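Local coordinates for probable conserved lipoprotein LpqI (Mycobacterium tuberculosis H37Rv, PDB 6GFV), which cleaves terminal beta-1,4-linked N-acetylglucosamine from peptidoglycan fragments, a step in the recycling of the mycobacterial cell wall, at residues Leu115-Asp118 with Arg119-Met123; Ser267-Leu270 with Ser271-Ala275; Leu287-Gln291 with Ala292-Ile296. One frame throughout, in Å; residues are numbered along the deposited sequence.

Interaction 1: residues Leu115-Asp118 with Arg119-Met123; sequences LARD and RGRQM
D118 reaches forward along its helix to R121 and Q122, spending one carboxylate oxygen on each. OD1 makes a salt bridge with R121 NH1 at 3.1 Å, meeting the guanidinium at its edge and near its plane, although the carboxylate and guanidinium planes stand 71° apart. OD2 takes a hydrogen bond from Q122 NE2 at 3.0 Å; the amide comes from above the carboxylate plane, and the bond is bent, 131° at the hydrogen. With CG anti to the backbone N (chi1 -175°), the carboxylate of D118 swings toward the following turn and can serve both partners. R121 NH2 is turned the other way, to R117, whose side chain runs alongside: R117 NE and R121 NH2 are 3.9 Å apart. A water between the two arginines accepts a hydrogen bond from R117 NH2 and a weak one from R121 NH2. D114 and D172 form salt bridges with R117, so the neighbouring positive charges are probably well offset. One turn before R119, L115 lies beside it and rests CD1 on the aliphatic CD of that arginine at 3.9 Å. Beyond this the R119 guanidinium is held by a salt bridge to E81 and a hydrogen bond to the carbonyl of G95. Regular i to i+4 backbone bonds, such as R119 N to L115 O at 3.1 Å, keep these side chains in step. The stretch belongs to helix 109-126, which packs A116, R119 and M123 against helix 156-172 and, through E81, ties to strand 76-83.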
ATOM      1  N   LEU A 115      19.994   3.590   7.699  1.00 13.11           N
ATOM      2  CA  LEU A 115      19.379   2.366   8.190  1.00 13.02           C
ATOM      3  C   LEU A 115      18.322   1.872   7.221  1.00 12.81           C
ATOM      4  O   LEU A 115      18.246   0.678   6.950  1.00 12.93           O
ATOM      5  CB  LEU A 115      18.773   2.559   9.589  1.00 12.76           C
ATOM      6  CG  LEU A 115      18.024   1.366  10.223  1.00 12.64           C
ATOM      7  CD1 LEU A 115      18.945   0.185  10.458  1.00 15.57           C
ATOM      8  CD2 LEU A 115      17.369   1.753  11.524  1.00 12.39           C
ATOM      9  N   ALA A 116      17.513   2.785   6.696  1.00 12.52           N
ATOM     10  CA  ALA A 116      16.478   2.397   5.742  1.00 12.32           C
ATOM     11  C   ALA A 116      17.084   1.772   4.485  1.00 12.64           C
ATOM     12  O   ALA A 116      16.543   0.815   3.945  1.00 12.62           O
ATOM     13  CB  ALA A 116      15.612   3.591   5.363  1.00 12.01           C
ATOM     14  N   ARG A 117      18.197   2.331   4.023  1.00 12.95           N
ATOM     15  CA  ARG A 117      18.841   1.841   2.810  1.00 13.30           C
ATOM     16  C   ARG A 117      19.413   0.434   3.017  1.00 13.60           C
ATOM     17  O   ARG A 117      19.268  -0.428   2.157  1.00 13.74           O
ATOM     18  CB  ARG A 117      19.939   2.797   2.350  1.00 13.60           C
ATOM     19  CG  ARG A 117      20.705   2.319   1.120  1.00 16.86           C
ATOM     20  CD  ARG A 117      21.665   3.380   0.575  1.00 14.31           C
ATOM     21  NE  ARG A 117      22.722   3.753   1.518  1.00 14.53           N
ATOM     22  CZ  ARG A 117      22.743   4.885   2.215  1.00 14.36           C
ATOM     23  NH1 ARG A 117      21.756   5.771   2.093  1.00 13.98           N
ATOM     24  NH2 ARG A 117      23.741   5.133   3.041  1.00 14.59           N
ATOM     25  N   ASP A 118      20.049   0.205   4.156  1.00 13.73           N
ATOM     26  CA  ASP A 118      20.586  -1.122   4.450  1.00 14.04           C
ATOM     27  C   ASP A 118      19.500  -2.199   4.550  1.00 13.82           C
ATOM     28  O   ASP A 118      19.586  -3.240   3.902  1.00 14.05           O
ATOM     29  CB  ASP A 118      21.385  -1.099   5.746  1.00 15.06           C
ATOM     30  CG  ASP A 118      22.066  -2.419   6.015  1.00 14.59           C
ATOM     31  OD1 ASP A 118      23.042  -2.730   5.310  1.00 20.23           O
ATOM     32  OD2 ASP A 118      21.598  -3.150   6.895  1.00 15.71           O
ATOM     33  N   ARG A 119      18.498  -1.946   5.386  1.00 13.41           N
ATOM     34  CA  ARG A 119      17.336  -2.829   5.506  1.00 13.17           C
ATOM     35  C   ARG A 119      16.642  -3.041   4.154  1.00 13.08           C
ATOM     36  O   ARG A 119      16.224  -4.149   3.829  1.00 13.14           O
ATOM     37  CB  ARG A 119      16.343  -2.273   6.542  1.00 12.75           C
ATOM     38  CG  ARG A 119      16.823  -2.379   8.022  1.00 12.83           C
ATOM     39  CD  ARG A 119      15.864  -1.745   9.055  1.00 12.44           C
ATOM     40  NE  ARG A 119      14.727  -2.597   9.384  1.00 12.24           N
ATOM     41  CZ  ARG A 119      14.750  -3.582  10.279  1.00 13.06           C
ATOM     42  NH1 ARG A 119      15.858  -3.838  10.960  1.00 12.68           N
ATOM     43  NH2 ARG A 119      13.660  -4.313  10.495  1.00 12.18           N
ATOM     44  N   GLY A 120      16.543  -1.981   3.357  1.00 12.98           N
ATOM     45  CA  GLY A 120      15.928  -2.067   2.038  1.00 12.92           C
ATOM     46  C   GLY A 120      16.730  -2.942   1.084  1.00 15.91           C
ATOM     47  O   GLY A 120      16.171  -3.679   0.268  1.00 13.36           O
ATOM     48  N   ARG A 121      18.048  -2.840   1.187  1.00 13.74           N
ATOM     49  CA  ARG A 121      18.965  -3.641   0.394  1.00 14.24           C
ATOM     50  C   ARG A 121      18.787  -5.141   0.664  1.00 14.37           C
ATOM     51  O   ARG A 121      18.746  -5.945  -0.257  1.00 14.58           O
ATOM     52  CB  ARG A 121      20.395  -3.214   0.699  1.00 14.62           C
ATOM     53  CG  ARG A 121      21.394  -3.489  -0.394  1.00 27.67           C
ATOM     54  CD  ARG A 121      22.816  -3.285   0.109  1.00 26.21           C
ATOM     55  NE  ARG A 121      23.200  -1.881   0.128  1.00 26.60           N
ATOM     56  CZ  ARG A 121      23.603  -1.212   1.206  1.00 27.70           C
ATOM     57  NH1 ARG A 121      23.694  -1.813   2.385  1.00 25.71           N
ATOM     58  NH2 ARG A 121      23.929   0.068   1.096  1.00 30.05           N
ATOM     59  N   GLN A 122      18.684  -5.500   1.941  1.00 14.26           N
ATOM     60  CA  GLN A 122      18.457  -6.881   2.360  1.00 14.38           C
ATOM     61  C   GLN A 122      17.078  -7.392   1.916  1.00 14.06           C
ATOM     62  O   GLN A 122      16.930  -8.548   1.529  1.00 14.25           O
ATOM     63  CB  GLN A 122      18.615  -6.999   3.880  1.00 14.33           C
ATOM     64  CG  GLN A 122      20.046  -6.688   4.371  1.00 14.71           C
ATOM     65  CD  GLN A 122      20.231  -6.949   5.853  1.00 14.71           C
ATOM     66  OE1 GLN A 122      20.121  -8.079   6.311  1.00 14.86           O
ATOM     67  NE2 GLN A 122      20.488  -5.899   6.611  1.00 14.57           N
ATOM     68  N   MET A 123      16.075  -6.523   1.974  1.00 13.60           N
ATOM     69  CA  MET A 123      14.736  -6.843   1.495  1.00 13.70           C
ATOM     70  C   MET A 123      14.693  -7.078  -0.018  1.00 13.44           C
ATOM     71  O   MET A 123      13.996  -7.959  -0.492  1.00 13.42           O
ATOM     72  CB  MET A 123      13.745  -5.725   1.865  1.00 12.79           C
ATOM     73  CG  MET A 123      13.143  -5.855   3.254  1.00 13.27           C
ATOM     74  SD  MET A 123      11.828  -4.641   3.569  1.00 12.00           S
ATOM     75  CE  MET A 123      12.794  -3.181   3.878  1.00 12.04           C
TER
HETATM   76  O   HOH W   1      25.658   2.520   2.634  1.00 18.66           O

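Interaction 2: residues Ser267-Leu270 with Ser271-Ala275; sequences SDDL and SGMAA
The D269 carboxylate is turned forward over the backbone N-H groups of S271 and G272. S271 N meets its OD1 at 3.1 Å from above the carboxylate plane, 56° out of it, with an N-H...O angle of 162°. G272 N adds weak bonds to both oxygens, 3.3 Å to OD1 and 3.2 Å to OD2. S271 OG also lies 3.3 Å from D269 OD1, with V300 N as a second, weak partner. In the second flat group, M273 SD sits over one face of the D268 carboxylate, 3.6 Å from D268 OD1 and about as far from OD2, with CE nearer the OD2 side. The two side chains cross at about a right angle. On its anti side, tilted out of the plane, D268 OD1 accepts the backbone N of D269 at 2.6 Å, a short bond that helps fix the rotation of the carboxylate.

Together these residues form the turn that leaves strand 265-267 at the mouth of the glycoside hydrolase family 3 TIM barrel. By similarity D268 is the catalytic nucleophile, and its side chain lies about 4 Å from that of the probable substrate-binding H181. D269, whose CG stands anti to its amide nitrogen (chi1 167°), gathers the N-H groups of the turn, while its own carbonyl O receives a hydrogen bond from H228 NE2. M273, the N-cap residue of helix 274-277, brings its CG to 3.5 Å from D269 O, off the outer end of that carbonyl. Its thioether then bends at chi3 between D268 and H193, the probable proton donor/acceptor. On the flank turned to helix 282-292, L270 packs against V286 and T289, and S271 touches V282.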
ATOM      1  N   SER A 267      -5.429   0.705  -0.964  1.00 11.77           N
ATOM      2  CA  SER A 267      -6.275   0.583   0.219  1.00 12.28           C
ATOM      3  C   SER A 267      -5.481  -0.039   1.361  1.00 12.17           C
ATOM      4  O   SER A 267      -4.515  -0.774   1.131  1.00 11.82           O
ATOM      5  CB  SER A 267      -7.534  -0.252  -0.059  1.00 12.91           C
ATOM      6  OG  SER A 267      -7.279  -1.651  -0.055  1.00 12.98           O
ATOM      7  N   ASP A 268      -5.882   0.265   2.597  1.00 12.54           N
ATOM      8  CA  ASP A 268      -5.456  -0.533   3.752  1.00 12.71           C
ATOM      9  C   ASP A 268      -6.161  -1.895   3.674  1.00 13.22           C
ATOM     10  O   ASP A 268      -7.048  -2.088   2.846  1.00 13.47           O
ATOM     11  CB  ASP A 268      -5.764   0.199   5.070  1.00 13.09           C
ATOM     12  CG  ASP A 268      -4.963  -0.340   6.262  1.00 13.18           C
ATOM     13  OD1 ASP A 268      -4.333  -1.412   6.141  1.00 13.05           O
ATOM     14  OD2 ASP A 268      -4.974   0.311   7.327  1.00 13.44           O
ATOM     15  N   ASP A 269      -5.755  -2.835   4.525  1.00 13.43           N
ATOM     16  CA  ASP A 269      -6.260  -4.219   4.517  1.00 13.96           C
ATOM     17  C   ASP A 269      -7.778  -4.325   4.655  1.00 14.78           C
ATOM     18  O   ASP A 269      -8.335  -3.980   5.687  1.00 15.29           O
ATOM     19  CB  ASP A 269      -5.567  -5.021   5.639  1.00 14.18           C
ATOM     20  CG  ASP A 269      -6.232  -6.379   5.919  1.00 19.33           C
ATOM     21  OD1 ASP A 269      -6.745  -7.025   4.987  1.00 15.11           O
ATOM     22  OD2 ASP A 269      -6.234  -6.807   7.088  1.00 15.98           O
ATOM     23  N   LEU A 270      -8.426  -4.841   3.614  1.00 14.96           N
ATOM     24  CA  LEU A 270      -9.891  -4.870   3.497  1.00 17.30           C
ATOM     25  C   LEU A 270     -10.578  -6.046   4.188  1.00 23.70           C
ATOM     26  O   LEU A 270     -11.801  -6.041   4.380  1.00 17.50           O
ATOM     27  CB  LEU A 270     -10.293  -4.882   2.014  1.00 15.64           C
ATOM     28  CG  LEU A 270      -9.799  -3.693   1.183  1.00 14.90           C
ATOM     29  CD1 LEU A 270      -9.916  -3.939  -0.302  1.00 14.78           C
ATOM     30  CD2 LEU A 270     -10.552  -2.420   1.567  1.00 15.12           C
ATOM     31  N   SER A 271      -9.816  -7.075   4.535  1.00 16.67           N
ATOM     32  CA  SER A 271     -10.453  -8.279   5.015  1.00 19.05           C
ATOM     33  C   SER A 271     -10.274  -8.396   6.512  1.00 23.23           C
ATOM     34  O   SER A 271     -11.235  -8.583   7.247  1.00 25.55           O
ATOM     35  CB  SER A 271      -9.897  -9.517   4.297  1.00 17.53           C
ATOM     36  OG  SER A 271      -8.558  -9.748   4.653  1.00 16.93           O
ATOM     37  N   GLY A 272      -9.036  -8.245   6.959  1.00 26.31           N
ATOM     38  CA  GLY A 272      -8.699  -8.453   8.351  1.00 31.20           C
ATOM     39  C   GLY A 272      -9.027  -7.304   9.281  1.00 29.28           C
ATOM     40  O   GLY A 272      -8.742  -7.390  10.462  1.00 24.31           O
ATOM     41  N   MET A 273      -9.632  -6.235   8.779  1.00 24.88           N
ATOM     42  CA  MET A 273      -9.871  -5.089   9.651  1.00 27.11           C
ATOM     43  C   MET A 273     -11.348  -4.799   9.812  1.00 27.55           C
ATOM     44  O   MET A 273     -12.061  -4.590   8.829  1.00 27.54           O
ATOM     45  CB  MET A 273      -9.140  -3.854   9.129  1.00 24.48           C
ATOM     46  CG  MET A 273      -7.633  -4.023   9.150  1.00 24.98           C
ATOM     47  SD  MET A 273      -6.719  -2.594   8.554  1.00 22.74           S
ATOM     48  CE  MET A 273      -6.712  -1.571  10.014  1.00 21.06           C
ATOM     49  N   ALA A 274     -11.788  -4.779  11.070  1.00 26.58           N
ATOM     50  CA  ALA A 274     -13.202  -4.649  11.408  1.00 24.86           C
ATOM     51  C   ALA A 274     -13.829  -3.343  10.933  1.00 25.91           C
ATOM     52  O   ALA A 274     -15.038  -3.282  10.741  1.00 23.56           O
ATOM     53  CB  ALA A 274     -13.393  -4.787  12.902  1.00 27.89           C
ATOM     54  N   ALA A 275     -13.025  -2.301  10.742  1.00 30.45           N
ATOM     55  CA  ALA A 275     -13.572  -1.023  10.280  1.00 27.57           C
ATOM     56  C   ALA A 275     -14.236  -1.184   8.913  1.00 25.68           C
ATOM     57  O   ALA A 275     -15.138  -0.432   8.555  1.00 24.25           O
ATOM     58  CB  ALA A 275     -12.494   0.039  10.231  1.00 24.48           C
TER

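Interaction 3: residues Leu287-Gln291 with Ala292-Ile296; sequences LRTLQ and AGADI
A294 turns its methyl back onto T289 across a Schellman motif that closes helix 282-292. A294 CB sits 3.5 Å from T289 OG1, on the flank where it also meets the T289 carbonyl. With chi1 at -161°, OG1 lies opposite the backbone N and beside the carbonyl carbon, which puts it next to the A294 methyl; it is also hydrogen-bonded to the carbonyl of S241. The motif's two defining bonds run from A294 N to T289 O at 3.2 Å and from G293 N to L290 O, also at 3.2 Å. In the second, the donor lies well above the carbonyl plane. G293 makes the reversal with a positive phi of 112°, where a side chain would collide with the carbonyl O of A292. L290 bends toward the turn as well, its CD2 3.3 Å from A294 O, while its side chain also packs on L312 of helix 305-317. Past the turn, D295 points away from the helix end and forms salt bridges with R251 and R332 and a hydrogen bond with the hydroxyl of S329. One water straddles the turn, donating to L290 O at 3.0 Å and to A294 O at 2.9 Å.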
ATOM      1  N   LEU A 287     -14.735  -3.787  -4.718  1.00 17.51           N
ATOM      2  CA  LEU A 287     -15.459  -2.972  -5.692  1.00 17.85           C
ATOM      3  C   LEU A 287     -15.490  -1.490  -5.277  1.00 17.58           C
ATOM      4  O   LEU A 287     -15.236  -0.622  -6.082  1.00 17.29           O
ATOM      5  CB  LEU A 287     -16.889  -3.497  -5.887  1.00 19.04           C
ATOM      6  CG  LEU A 287     -17.817  -2.735  -6.848  1.00 19.64           C
ATOM      7  CD1 LEU A 287     -17.181  -2.509  -8.198  1.00 19.21           C
ATOM      8  CD2 LEU A 287     -19.142  -3.472  -7.022  1.00 20.88           C
ATOM      9  N   ARG A 288     -15.799  -1.224  -4.015  1.00 17.74           N
ATOM     10  CA  ARG A 288     -15.871   0.139  -3.504  1.00 17.57           C
ATOM     11  C   ARG A 288     -14.552   0.883  -3.615  1.00 18.81           C
ATOM     12  O   ARG A 288     -14.532   2.039  -4.022  1.00 16.42           O
ATOM     13  CB  ARG A 288     -16.332   0.139  -2.045  1.00 17.95           C
ATOM     14  CG  ARG A 288     -17.829  -0.072  -1.865  1.00 19.10           C
ATOM     15  CD  ARG A 288     -18.623   1.175  -2.210  1.00 23.87           C
ATOM     16  NE  ARG A 288     -18.180   2.347  -1.457  1.00 22.54           N
ATOM     17  CZ  ARG A 288     -18.693   2.727  -0.289  1.00 24.91           C
ATOM     18  NH1 ARG A 288     -19.676   2.033   0.277  1.00 22.98           N
ATOM     19  NH2 ARG A 288     -18.227   3.808   0.315  1.00 26.28           N
ATOM     20  N   THR A 289     -13.443   0.226  -3.262  1.00 15.93           N
ATOM     21  CA  THR A 289     -12.172   0.932  -3.219  1.00 15.05           C
ATOM     22  C   THR A 289     -11.691   1.232  -4.641  1.00 14.73           C
ATOM     23  O   THR A 289     -11.149   2.290  -4.886  1.00 14.35           O
ATOM     24  CB  THR A 289     -11.096   0.156  -2.402  1.00 14.54           C
ATOM     25  OG1 THR A 289     -10.044   1.048  -2.021  1.00 13.87           O
ATOM     26  CG2 THR A 289     -10.528  -1.047  -3.164  1.00 14.34           C
ATOM     27  N   LEU A 290     -11.944   0.336  -5.590  1.00 15.00           N
ATOM     28  CA  LEU A 290     -11.648   0.626  -6.992  1.00 14.88           C
ATOM     29  C   LEU A 290     -12.593   1.694  -7.557  1.00 15.42           C
ATOM     30  O   LEU A 290     -12.198   2.501  -8.396  1.00 15.25           O
ATOM     31  CB  LEU A 290     -11.714  -0.647  -7.845  1.00 15.13           C
ATOM     32  CG  LEU A 290     -10.653  -1.707  -7.523  1.00 14.59           C
ATOM     33  CD1 LEU A 290     -10.750  -2.901  -8.465  1.00 14.91           C
ATOM     34  CD2 LEU A 290      -9.267  -1.107  -7.563  1.00 13.74           C
ATOM     35  N   GLN A 291     -13.837   1.708  -7.088  1.00 16.16           N
ATOM     36  CA  GLN A 291     -14.761   2.768  -7.469  1.00 16.73           C
ATOM     37  C   GLN A 291     -14.264   4.131  -6.967  1.00 20.08           C
ATOM     38  O   GLN A 291     -14.470   5.158  -7.624  1.00 16.50           O
ATOM     39  CB  GLN A 291     -16.167   2.464  -6.948  1.00 17.65           C
ATOM     40  CG  GLN A 291     -16.943   1.454  -7.806  1.00 18.39           C
ATOM     41  CD  GLN A 291     -18.296   1.114  -7.234  1.00 19.38           C
ATOM     42  OE1 GLN A 291     -18.455   1.022  -6.027  1.00 19.42           O
ATOM     43  NE2 GLN A 291     -19.280   0.917  -8.104  1.00 20.28           N
ATOM     44  N   ALA A 292     -13.579   4.133  -5.827  1.00 15.76           N
ATOM     45  CA  ALA A 292     -13.051   5.371  -5.244  1.00 15.39           C
ATOM     46  C   ALA A 292     -11.844   5.929  -5.998  1.00 14.77           C
ATOM     47  O   ALA A 292     -11.557   7.122  -5.916  1.00 14.66           O
ATOM     48  CB  ALA A 292     -12.696   5.150  -3.794  1.00 15.12           C
ATOM     49  N   GLY A 293     -11.148   5.074  -6.742  1.00 14.43           N
ATOM     50  CA  GLY A 293      -9.974   5.500  -7.472  1.00 13.91           C
ATOM     51  C   GLY A 293      -8.656   4.925  -6.961  1.00 13.17           C
ATOM     52  O   GLY A 293      -7.608   5.313  -7.433  1.00 17.33           O
ATOM     53  N   ALA A 294      -8.706   4.016  -5.991  1.00 13.08           N
ATOM     54  CA  ALA A 294      -7.520   3.266  -5.593  1.00 12.49           C
ATOM     55  C   ALA A 294      -7.055   2.398  -6.759  1.00 12.36           C
ATOM     56  O   ALA A 294      -7.877   1.913  -7.528  1.00 12.87           O
ATOM     57  CB  ALA A 294      -7.813   2.408  -4.356  1.00 12.60           C
ATOM     58  N   ASP A 295      -5.751   2.213  -6.899  1.00 11.80           N
ATOM     59  CA  ASP A 295      -5.207   1.345  -7.948  1.00 11.68           C
ATOM     60  C   ASP A 295      -4.990  -0.114  -7.484  1.00 11.59           C
ATOM     61  O   ASP A 295      -5.021  -1.040  -8.286  1.00 12.83           O
ATOM     62  CB  ASP A 295      -3.887   1.912  -8.476  1.00 11.22           C
ATOM     63  CG  ASP A 295      -3.999   3.373  -8.923  1.00 11.37           C
ATOM     64  OD1 ASP A 295      -4.739   3.628  -9.882  1.00 11.82           O
ATOM     65  OD2 ASP A 295      -3.322   4.243  -8.329  1.00 11.10           O
ATOM     66  N   ILE A 296      -4.732  -0.288  -6.195  1.00 11.41           N
ATOM     67  CA  ILE A 296      -4.467  -1.601  -5.607  1.00 11.38           C
ATOM     68  C   ILE A 296      -5.426  -1.855  -4.466  1.00 13.56           C
ATOM     69  O   ILE A 296      -5.517  -1.055  -3.534  1.00 12.35           O
ATOM     70  CB  ILE A 296      -3.015  -1.731  -5.070  1.00 12.74           C
ATOM     71  CG1 ILE A 296      -2.008  -1.752  -6.213  1.00 10.47           C
ATOM     72  CG2 ILE A 296      -2.858  -2.986  -4.223  1.00 10.90           C
ATOM     73  CD1 ILE A 296      -2.217  -2.881  -7.152  1.00 10.68           C
TER
HETATM   74  O   HOH W   2      -9.603   2.508  -9.815  1.00 11.97           O

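Overall arrangement
From the N terminus, interaction 1 comes first, within helix 109-126, which is followed in the chain by strand 130-131. It stays apart from the others: its centre is 27 Å from that of interaction 2 and 31 Å from that of interaction 3, on the opposite side of the chain's centre. Interaction 2 closes the turn between strand 265-267 and helix 274-277. Interaction 3 then ends helix 282-292 and leads into strand 297-299. The three follow in series, with none nested or crossed. Interactions 2 and 3 touch: S267 N lies 3.1 Å from I296 O, a probable hydrogen bond, and T289 packs on S267 and L270, joining helix 282-292 to the active-site turn.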